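Local atomic coordinates of single-strand binding protein (Thermus aquaticus, PDB entry 2FXQ), a protein that binds single-stranded DNA and probably recruits partner proteins to it during DNA replication, recombination and repair. Residues Asn6-Ile11 with Gly80-Arg85; His54-Leu59 with Val97-Glu102; Pro141-Thr146 with Trp185-Arg190. One frame throughout, in Å; residues are numbered along the deposited sequence.

Contact 1. Residues Asn6-Ile11 with Gly80-Arg85; sequences NQVFLI and GRLEYR
Val8 and Asn6 on one strand grip Gly80 and Leu82 on the other, and each pair does so with two hydrogen bonds. Val8 and Gly80 form an antiparallel hydrogen-bonded pair: Val8 N donates to Gly80 O at 2.9 Å, and Gly80 N donates back to Val8 O at 3.0 Å. The first of these is the more bent, its donor standing above the carbonyl plane. Gly80 O also receives a CA-H...O contact from Gln7 CA at 3.4 Å.

Beyond this pair the strands diverge, their short axes 114° apart, and the side chain of Asn6 takes over from the backbone. With CG anti to the backbone N (chi1 170°), the amide reaches across to Leu82 and reads both polar atoms of its peptide backbone. Leu82 N gives a nearly straight bond to Asn6 OD1 at 2.7 Å, its donor tilted from the carbonyl plane; Asn6 ND2 answers to Leu82 O at 2.9 Å, on a lone pair and within the plane of both groups. Two bonds fix the rotation of this buried amide and satisfy OD1 as well as one N-H.

Val8 supplies the apolar part of the contact. Its CG2 branch, anti to the carbonyl carbon, meets Leu82 CG at 3.6 Å, the two side chains crossing at about a right angle, while Val99 also packs on Val8. Arg81 lays only its CB against Asn6 O, at 3.4 Å; its guanidinium leads away to a salt bridge with Glu102. Antiparallel pairing of strands 5-14 and 75-84, splaying apart as they curl, is characteristic of the closed, strongly bent beta-barrel of the OB fold, here the first of the two in this SSB chain.

Contact 2. Residues His54-Leu59 with Val97-Glu102; sequences HRVRLL and VQVRAE
Strands 54-59 and 97-101 run parallel, their short axes 4.7 Å apart at closest and inclined by 33°, the parallel pairing that helps close an OB-fold barrel. Three backbone bonds join them: Val99 N to Arg55 O (3.1 Å), Arg57 N to Val99 O (2.9 Å) and Ala101 N to Arg57 O (3.0 Å). At each end a water extends the ladder, one linking Val97 O to Arg55 N, the other Ala101 O to Leu59 N.

Val56 and Val99 lie side by side on the buried face, where Val56 CG1 and Leu58 CD1 both touch Ala101 CB, each at 3.8 Å. The other face carries Arg57, Gln98 and Arg100. The Gln98 amide crosses Arg57, its NE2 3.8 Å from Arg57 CD and its OE1 over one guanidinium face near the rim, the two planes 61° apart. Charges here are matched by acids on neighbouring strands: Arg57 by Asp31, Arg100 by Glu83, which also accepts from Gln98. Bends at chi2 (82°) and chi3 swing the Arg100 guanidinium back toward Leu59, whose CD1 methyl sits over the centre of that flat group, 3.4 Å from Arg100 CZ.

Contact 3. Residues Pro141-Thr146 with Trp185-Arg190; sequences PDLRYT and WASELR
Ala186 of helix 180-186 meets the ring of Pro141 through its backbone: Ala186 O lies 3.4 Å from Pro141 CG. The same carbonyl accepts Leu189 N, closing a type I beta turn from Ala186 to Leu189. Ser187 comes next and offers its CB to Leu143 CD2 at 3.9 Å. Leu143 reaches it with CG anti to the backbone N (chi1 -175°), while Ser187 OG is hydrogen-bonded to Glu184 O. Leu189 O then faces the ring from a second point, 3.1 Å from Pro141 CD, so that the proline carbons rest against two backbone carbonyls. Arg190 folds over the turn: its NH1 donates to Ser187 O at 3.0 Å and to Leu189 O at 2.9 Å, the first partner at the edge of the guanidinium and in its plane. One nitrogen thus holds the Ser187 and Leu189 carbonyls together, the bond to Ser187 O being the more bent, and Leu189 O has both a donor and the proline ring beside it. Without the CG and CD of Pro141, an alanine here is likely to open a gap beside the Ala186 and Leu189 carbonyls. Pro141 also packs on Val153 and Leu155 of strand 151-160, Ala186 rests on Leu224 of strand 213-225, and Tyr145 OH of strand 144-145 hydrogen-bonds Glu184. In the second OB domain, the helix joining strands 171-179 and 194-207 is held against the chain leading into strand 151-160.

From the N terminus, strand 5-14 opens contact 1, and strand 47-59 opens contact 2 before either has closed. Contact 1 closes first, when the chain returns in strand 75-84 after 68 intervening residues; contact 2 closes next at strand 97-101, so the two cross. Strands 75-84 and 97-101 are neighbours, with Tyr84 against Val97, and the contact centres lie 6 Å apart; together they tie strands 5-14, 47-59, 75-84 and 97-101 of the first OB domain. Contact 3 follows in series within the second domain, closing a 38-residue loop between the chain around strand 144-145 and helix 180-186. Its nearest atoms lie about 16 Å from contact 1 and 18 Å from contact 2.

Contact 1. Residues Asn6-Ile11 with Gly80-Arg85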
loop_
_atom_site.group_PDB
_atom_site.type_symbol
_atom_site.label_atom_id
_atom_site.label_comp_id
_atom_site.label_asym_id
_atom_site.label_seq_id
_atom_site.Cartn_x
_atom_site.Cartn_y
_atom_site.Cartn_z
ATOM N N ASN A 6 -0.957 -1.418 -11.977
ATOM C CA ASN A 6 0.411 -1.843 -11.815
ATOM C C ASN A 6 1.074 -0.782 -10.924
ATOM O O ASN A 6 1.461 0.290 -11.387
ATOM C CB ASN A 6 1.050 -1.992 -13.216
ATOM C CG ASN A 6 2.578 -2.206 -13.190
ATOM O OD1 ASN A 6 3.241 -2.347 -12.130
ATOM N ND2 ASN A 6 3.155 -2.232 -14.417
ATOM N N GLN A 7 1.128 -1.058 -9.618
ATOM C CA GLN A 7 1.584 -0.062 -8.635
ATOM C C GLN A 7 2.533 -0.690 -7.694
ATOM O O GLN A 7 2.283 -1.784 -7.229
ATOM C CB GLN A 7 0.375 0.457 -7.780
ATOM C CG GLN A 7 -0.755 1.016 -8.723
ATOM C CD GLN A 7 -2.013 1.472 -7.932
ATOM O OE1 GLN A 7 -2.380 0.826 -6.956
ATOM N NE2 GLN A 7 -2.633 2.589 -8.332
ATOM N N VAL A 8 3.618 0.021 -7.373
ATOM C CA VAL A 8 4.649 -0.479 -6.479
ATOM C C VAL A 8 4.938 0.629 -5.452
ATOM O O VAL A 8 4.983 1.831 -5.825
ATOM C CB VAL A 8 6.007 -0.708 -7.272
ATOM C CG1 VAL A 8 7.123 -1.196 -6.296
ATOM C CG2 VAL A 8 5.776 -1.638 -8.471
ATOM N N PHE A 9 5.126 0.243 -4.176
ATOM C CA PHE A 9 5.456 1.183 -3.081
ATOM C C PHE A 9 6.586 0.546 -2.360
ATOM O O PHE A 9 6.504 -0.654 -2.013
ATOM C CB PHE A 9 4.242 1.315 -2.101
ATOM C CG PHE A 9 2.936 1.592 -2.801
ATOM C CD1 PHE A 9 2.449 2.886 -2.900
ATOM C CD2 PHE A 9 2.194 0.544 -3.412
ATOM C CE1 PHE A 9 1.259 3.168 -3.641
ATOM C CE2 PHE A 9 0.980 0.838 -4.116
ATOM C CZ PHE A 9 0.540 2.124 -4.231
ATOM N N LEU A 10 7.696 1.272 -2.162
ATOM C CA LEU A 10 8.879 0.651 -1.583
ATOM C C LEU A 10 9.522 1.684 -0.743
ATOM O O LEU A 10 9.517 2.894 -1.108
ATOM C CB LEU A 10 9.934 0.401 -2.684
ATOM C CG LEU A 10 9.943 -0.792 -3.549
ATOM C CD1 LEU A 10 11.190 -0.676 -4.490
ATOM C CD2 LEU A 10 9.915 -2.059 -2.642
ATOM N N ILE A 11 10.029 1.278 0.394
ATOM C CA ILE A 11 11.076 2.089 1.016
ATOM C C ILE A 11 12.270 1.154 1.121
ATOM O O ILE A 11 12.140 0.042 1.646
ATOM C CB ILE A 11 10.654 2.530 2.461
ATOM C CG1 ILE A 11 9.428 3.465 2.386
ATOM C CG2 ILE A 11 11.893 3.163 3.234
ATOM C CD1 ILE A 11 8.789 3.777 3.817
ATOM N N GLY A 80 5.854 3.685 -7.971
ATOM C CA GLY A 80 6.080 3.523 -9.397
ATOM C C GLY A 80 5.301 2.349 -9.922
ATOM O O GLY A 80 4.232 2.012 -9.384
ATOM N N ARG A 81 5.842 1.754 -10.969
ATOM C CA ARG A 81 5.187 0.638 -11.650
ATOM C C ARG A 81 6.280 -0.374 -12.032
ATOM O O ARG A 81 7.452 -0.024 -12.184
ATOM C CB ARG A 81 4.353 1.146 -12.856
ATOM C CG ARG A 81 5.168 1.842 -13.960
ATOM C CD ARG A 81 4.270 2.356 -15.108
ATOM N NE ARG A 81 5.047 2.763 -16.281
ATOM C CZ ARG A 81 5.630 3.956 -16.457
ATOM N NH1 ARG A 81 5.558 4.890 -15.518
ATOM N NH2 ARG A 81 6.317 4.198 -17.572
ATOM N N LEU A 82 5.892 -1.626 -12.251
ATOM C CA LEU A 82 6.811 -2.632 -12.747
ATOM C C LEU A 82 6.961 -2.581 -14.236
ATOM O O LEU A 82 5.981 -2.430 -14.966
ATOM C CB LEU A 82 6.347 -4.030 -12.377
ATOM C CG LEU A 82 6.340 -4.218 -10.898
ATOM C CD1 LEU A 82 5.693 -5.576 -10.680
ATOM C CD2 LEU A 82 7.769 -4.222 -10.304
ATOM N N GLU A 83 8.202 -2.746 -14.684
ATOM C CA GLU A 83 8.484 -2.817 -16.132
ATOM C C GLU A 83 9.720 -3.690 -16.426
ATOM O O GLU A 83 10.428 -4.109 -15.522
ATOM C CB GLU A 83 8.683 -1.403 -16.661
ATOM C CG GLU A 83 10.094 -0.880 -16.506
ATOM C CD GLU A 83 10.295 0.549 -17.001
ATOM O OE1 GLU A 83 11.391 1.089 -16.716
ATOM O OE2 GLU A 83 9.375 1.131 -17.645
ATOM N N TYR A 84 9.985 -3.934 -17.701
ATOM C CA TYR A 84 11.233 -4.583 -18.112
ATOM C C TYR A 84 12.315 -3.619 -18.583
ATOM O O TYR A 84 12.022 -2.576 -19.168
ATOM C CB TYR A 84 10.955 -5.636 -19.167
ATOM C CG TYR A 84 10.110 -6.751 -18.641
ATOM C CD1 TYR A 84 8.724 -6.705 -18.758
ATOM C CD2 TYR A 84 10.691 -7.860 -18.020
ATOM C CE1 TYR A 84 7.932 -7.734 -18.279
ATOM C CE2 TYR A 84 9.904 -8.902 -17.530
ATOM C CZ TYR A 84 8.524 -8.827 -17.662
ATOM O OH TYR A 84 7.733 -9.837 -17.181
ATOM N N ARG A 85 13.564 -3.989 -18.291
ATOM C CA ARG A 85 14.806 -3.333 -18.782
ATOM C C ARG A 85 15.627 -2.678 -17.675
ATOM O O ARG A 85 16.853 -2.563 -17.778
ATOM C CB ARG A 85 14.568 -2.357 -19.952
#

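Contact 2. Residues His54-Leu59 with Val97-Glu102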
loop_
_atom_site.group_PDB
_atom_site.type_symbol
_atom_site.label_atom_id
_atom_site.label_comp_id
_atom_site.label_asym_id
_atom_site.label_seq_id
_atom_site.Cartn_x
_atom_site.Cartn_y
_atom_site.Cartn_z
ATOM N N HIS A 54 16.477 -4.384 -5.377
ATOM C CA HIS A 54 15.760 -4.074 -6.599
ATOM C C HIS A 54 16.253 -2.810 -7.209
ATOM O O HIS A 54 16.553 -1.845 -6.482
ATOM C CB HIS A 54 14.271 -3.888 -6.314
ATOM C CG HIS A 54 13.625 -5.116 -5.761
ATOM N ND1 HIS A 54 13.690 -6.329 -6.413
ATOM C CD2 HIS A 54 12.883 -5.313 -4.650
ATOM C CE1 HIS A 54 13.017 -7.228 -5.724
ATOM N NE2 HIS A 54 12.559 -6.652 -4.623
ATOM N N ARG A 55 16.210 -2.788 -8.530
ATOM C CA ARG A 55 16.576 -1.610 -9.283
ATOM C C ARG A 55 15.380 -0.699 -9.462
ATOM O O ARG A 55 14.268 -1.156 -9.733
ATOM C CB ARG A 55 17.118 -1.993 -10.647
ATOM C CG ARG A 55 17.419 -0.750 -11.520
ATOM C CD ARG A 55 18.823 -0.177 -11.341
ATOM N NE ARG A 55 19.654 -0.514 -12.498
ATOM C CZ ARG A 55 20.858 -1.064 -12.437
ATOM N NH1 ARG A 55 21.414 -1.361 -11.273
ATOM N NH2 ARG A 55 21.519 -1.322 -13.558
ATOM N N VAL A 56 15.596 0.586 -9.257
ATOM C CA VAL A 56 14.552 1.575 -9.478
ATOM C C VAL A 56 15.122 2.581 -10.479
ATOM O O VAL A 56 16.166 3.224 -10.201
ATOM C CB VAL A 56 14.159 2.285 -8.169
ATOM C CG1 VAL A 56 13.145 3.452 -8.418
ATOM C CG2 VAL A 56 13.483 1.260 -7.208
ATOM N N ARG A 57 14.391 2.792 -11.560
ATOM C CA ARG A 57 14.844 3.764 -12.555
ATOM C C ARG A 57 13.992 5.039 -12.542
ATOM O O ARG A 57 12.753 4.953 -12.680
ATOM C CB ARG A 57 14.721 3.130 -13.936
ATOM C CG ARG A 57 15.085 4.096 -15.077
ATOM C CD ARG A 57 15.392 3.333 -16.362
ATOM N NE ARG A 57 16.753 2.779 -16.262
ATOM C CZ ARG A 57 17.390 2.193 -17.277
ATOM N NH1 ARG A 57 16.778 2.026 -18.438
ATOM N NH2 ARG A 57 18.623 1.771 -17.135
ATOM N N LEU A 58 14.669 6.196 -12.413
ATOM C CA LEU A 58 14.056 7.496 -12.696
ATOM C C LEU A 58 14.467 7.953 -14.031
ATOM O O LEU A 58 15.679 7.887 -14.408
ATOM C CB LEU A 58 14.525 8.557 -11.665
ATOM C CG LEU A 58 14.053 8.406 -10.198
ATOM C CD1 LEU A 58 14.305 7.022 -9.589
ATOM C CD2 LEU A 58 14.734 9.490 -9.334
ATOM N N LEU A 59 13.491 8.436 -14.766
ATOM C CA LEU A 59 13.800 9.003 -16.097
ATOM C C LEU A 59 13.326 10.409 -16.233
ATOM O O LEU A 59 12.244 10.714 -15.748
ATOM C CB LEU A 59 13.040 8.213 -17.151
ATOM C CG LEU A 59 13.538 6.896 -17.712
ATOM C CD1 LEU A 59 12.619 6.518 -18.917
ATOM C CD2 LEU A 59 14.961 7.007 -18.230
ATOM N N VAL A 97 12.889 -7.542 -14.600
ATOM C CA VAL A 97 11.841 -6.709 -14.009
ATOM C C VAL A 97 12.461 -5.605 -13.146
ATOM O O VAL A 97 13.304 -5.870 -12.268
ATOM C CB VAL A 97 10.836 -7.547 -13.208
ATOM C CG1 VAL A 97 10.169 -6.706 -12.098
ATOM C CG2 VAL A 97 9.789 -8.114 -14.136
ATOM N N GLN A 98 12.081 -4.362 -13.430
ATOM C CA GLN A 98 12.548 -3.233 -12.631
ATOM C C GLN A 98 11.354 -2.366 -12.233
ATOM O O GLN A 98 10.266 -2.533 -12.766
ATOM C CB GLN A 98 13.611 -2.401 -13.375
ATOM C CG GLN A 98 13.055 -1.501 -14.413
ATOM C CD GLN A 98 14.114 -0.767 -15.277
ATOM O OE1 GLN A 98 15.317 -0.879 -15.062
ATOM N NE2 GLN A 98 13.632 -0.004 -16.240
ATOM N N VAL A 99 11.596 -1.445 -11.329
ATOM C CA VAL A 99 10.539 -0.516 -10.913
ATOM C C VAL A 99 10.850 0.747 -11.698
ATOM O O VAL A 99 11.955 1.269 -11.582
ATOM C CB VAL A 99 10.634 -0.203 -9.438
ATOM C CG1 VAL A 99 9.592 0.928 -9.055
ATOM C CG2 VAL A 99 10.446 -1.513 -8.651
ATOM N N ARG A 100 9.878 1.272 -12.433
ATOM C CA ARG A 100 10.014 2.616 -13.005
ATOM C C ARG A 100 9.355 3.557 -12.001
ATOM O O ARG A 100 8.137 3.455 -11.757
ATOM C CB ARG A 100 9.293 2.681 -14.366
ATOM C CG ARG A 100 9.100 4.131 -14.844
ATOM C CD ARG A 100 10.291 4.778 -15.531
ATOM N NE ARG A 100 9.812 5.469 -16.743
ATOM C CZ ARG A 100 9.731 4.913 -17.958
ATOM N NH1 ARG A 100 10.156 3.657 -18.177
ATOM N NH2 ARG A 100 9.265 5.635 -18.968
ATOM N N ALA A 101 10.127 4.477 -11.414
ATOM C CA ALA A 101 9.566 5.368 -10.417
ATOM C C ALA A 101 8.729 6.434 -11.120
ATOM O O ALA A 101 9.140 7.052 -12.127
ATOM C CB ALA A 101 10.649 6.031 -9.569
ATOM N N GLU A 102 7.570 6.669 -10.513
ATOM C CA GLU A 102 6.696 7.792 -10.809
ATOM C C GLU A 102 7.300 8.983 -10.062
ATOM O O GLU A 102 7.479 10.080 -10.639
ATOM C CB GLU A 102 5.248 7.472 -10.369
ATOM C CG GLU A 102 4.266 7.188 -11.528
ATOM C CD GLU A 102 4.396 5.792 -12.209
ATOM O OE1 GLU A 102 5.237 5.657 -13.151
ATOM O OE2 GLU A 102 3.649 4.818 -11.838
HETATM O O HOH W 1 14.812 -5.491 -9.789
HETATM O O HOH W 2 10.781 8.267 -13.717
#

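Contact 3. Residues Pro141-Thr146 with Trp185-Arg190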
loop_
_atom_site.group_PDB
_atom_site.type_symbol
_atom_site.label_atom_id
_atom_site.label_comp_id
_atom_site.label_asym_id
_atom_site.label_seq_id
_atom_site.Cartn_x
_atom_site.Cartn_y
_atom_site.Cartn_z
ATOM N N PRO A 141 -3.068 -21.713 -14.509
ATOM C CA PRO A 141 -2.053 -21.811 -13.435
ATOM C C PRO A 141 -1.573 -23.256 -13.425
ATOM O O PRO A 141 -2.335 -24.162 -13.693
ATOM C CB PRO A 141 -2.854 -21.512 -12.180
ATOM C CG PRO A 141 -4.215 -21.975 -12.523
ATOM C CD PRO A 141 -4.431 -21.543 -13.989
ATOM N N ASP A 142 -0.308 -23.494 -13.144
ATOM C CA ASP A 142 0.059 -24.886 -12.989
ATOM C C ASP A 142 0.517 -25.174 -11.542
ATOM O O ASP A 142 1.593 -24.813 -11.173
ATOM C CB ASP A 142 1.070 -25.297 -14.064
ATOM C CG ASP A 142 1.293 -26.782 -14.094
ATOM O OD1 ASP A 142 2.472 -27.186 -14.015
ATOM O OD2 ASP A 142 0.351 -27.613 -14.170
ATOM N N LEU A 143 -0.346 -25.761 -10.720
ATOM C CA LEU A 143 0.006 -26.000 -9.320
ATOM C C LEU A 143 1.149 -27.012 -9.249
ATOM O O LEU A 143 1.096 -28.043 -9.960
ATOM C CB LEU A 143 -1.188 -26.563 -8.573
ATOM C CG LEU A 143 -1.094 -26.798 -7.053
ATOM C CD1 LEU A 143 -0.727 -25.479 -6.326
ATOM C CD2 LEU A 143 -2.480 -27.301 -6.598
ATOM N N ARG A 144 2.167 -26.731 -8.430
ATOM C CA ARG A 144 3.144 -27.770 -8.069
ATOM C C ARG A 144 3.299 -27.845 -6.561
ATOM O O ARG A 144 2.764 -27.005 -5.787
ATOM C CB ARG A 144 4.526 -27.496 -8.658
ATOM C CG ARG A 144 4.606 -26.785 -9.996
ATOM C CD ARG A 144 6.036 -26.803 -10.562
ATOM N NE ARG A 144 7.008 -26.953 -9.471
ATOM C CZ ARG A 144 7.522 -25.940 -8.766
ATOM N NH1 ARG A 144 7.204 -24.677 -9.049
ATOM N NH2 ARG A 144 8.367 -26.192 -7.772
ATOM N N TYR A 145 4.042 -28.848 -6.138
ATOM C CA TYR A 145 4.424 -28.986 -4.743
ATOM C C TYR A 145 5.944 -29.020 -4.625
ATOM O O TYR A 145 6.563 -29.712 -5.389
ATOM C CB TYR A 145 3.766 -30.239 -4.184
ATOM C CG TYR A 145 2.276 -30.047 -4.022
ATOM C CD1 TYR A 145 1.381 -30.373 -5.063
ATOM C CD2 TYR A 145 1.771 -29.483 -2.868
ATOM C CE1 TYR A 145 0.011 -30.166 -4.918
ATOM C CE2 TYR A 145 0.408 -29.313 -2.695
ATOM C CZ TYR A 145 -0.466 -29.659 -3.737
ATOM O OH TYR A 145 -1.830 -29.465 -3.539
ATOM N N THR A 146 6.540 -28.250 -3.703
ATOM C CA THR A 146 8.007 -28.333 -3.482
ATOM C C THR A 146 8.340 -29.721 -2.945
ATOM O O THR A 146 7.442 -30.441 -2.512
ATOM C CB THR A 146 8.493 -27.303 -2.453
ATOM O OG1 THR A 146 8.032 -27.682 -1.152
ATOM C CG2 THR A 146 7.906 -25.884 -2.721
ATOM N N TRP A 185 -5.845 -22.221 -3.800
ATOM C CA TRP A 185 -6.981 -21.436 -4.304
ATOM C C TRP A 185 -6.753 -20.959 -5.745
ATOM O O TRP A 185 -7.650 -21.055 -6.578
ATOM C CB TRP A 185 -7.189 -20.221 -3.382
ATOM C CG TRP A 185 -8.274 -19.332 -3.832
ATOM C CD1 TRP A 185 -9.628 -19.419 -3.503
ATOM C CD2 TRP A 185 -8.140 -18.194 -4.705
ATOM N NE1 TRP A 185 -10.307 -18.394 -4.127
ATOM C CE2 TRP A 185 -9.430 -17.634 -4.863
ATOM C CE3 TRP A 185 -7.055 -17.587 -5.355
ATOM C CZ2 TRP A 185 -9.662 -16.514 -5.667
ATOM C CZ3 TRP A 185 -7.273 -16.537 -6.163
ATOM C CH2 TRP A 185 -8.584 -15.962 -6.297
ATOM N N ALA A 186 -5.555 -20.433 -6.044
ATOM C CA ALA A 186 -5.251 -19.903 -7.392
ATOM C C ALA A 186 -5.325 -20.988 -8.461
ATOM O O ALA A 186 -5.593 -20.721 -9.649
ATOM C CB ALA A 186 -3.868 -19.214 -7.392
ATOM N N SER A 187 -5.124 -22.230 -8.028
ATOM C CA SER A 187 -5.213 -23.353 -8.981
ATOM C C SER A 187 -6.617 -23.498 -9.632
ATOM O O SER A 187 -6.733 -24.163 -10.660
ATOM C CB SER A 187 -4.780 -24.673 -8.325
ATOM O OG SER A 187 -5.825 -25.220 -7.529
ATOM N N GLU A 188 -7.654 -22.870 -9.048
ATOM C CA GLU A 188 -9.022 -22.964 -9.617
ATOM C C GLU A 188 -9.220 -21.975 -10.765
ATOM O O GLU A 188 -10.225 -22.029 -11.443
ATOM C CB GLU A 188 -10.118 -22.637 -8.573
ATOM C CG GLU A 188 -10.023 -23.310 -7.211
ATOM C CD GLU A 188 -10.541 -22.411 -6.061
ATOM O OE1 GLU A 188 -10.693 -21.161 -6.250
ATOM O OE2 GLU A 188 -10.799 -22.957 -4.953
ATOM N N LEU A 189 -8.292 -21.028 -10.922
ATOM C CA LEU A 189 -8.406 -20.007 -11.967
ATOM C C LEU A 189 -8.009 -20.622 -13.327
ATOM O O LEU A 189 -7.427 -21.696 -13.342
ATOM C CB LEU A 189 -7.443 -18.871 -11.612
ATOM C CG LEU A 189 -7.595 -18.092 -10.255
ATOM C CD1 LEU A 189 -6.261 -17.371 -9.854
ATOM C CD2 LEU A 189 -8.659 -17.084 -10.445
ATOM N N ARG A 190 -8.285 -19.929 -14.437
ATOM C CA ARG A 190 -7.993 -20.443 -15.782
ATOM C C ARG A 190 -7.547 -19.267 -16.624
ATOM O O ARG A 190 -7.819 -18.138 -16.269
ATOM C CB ARG A 190 -9.286 -21.041 -16.365
ATOM C CG ARG A 190 -9.806 -22.333 -15.642
ATOM C CD ARG A 190 -8.873 -23.561 -15.814
ATOM N NE ARG A 190 -9.371 -24.793 -15.199
ATOM C CZ ARG A 190 -9.125 -25.170 -13.937
ATOM N NH1 ARG A 190 -8.361 -24.420 -13.150
ATOM N NH2 ARG A 190 -9.638 -26.302 -13.452
#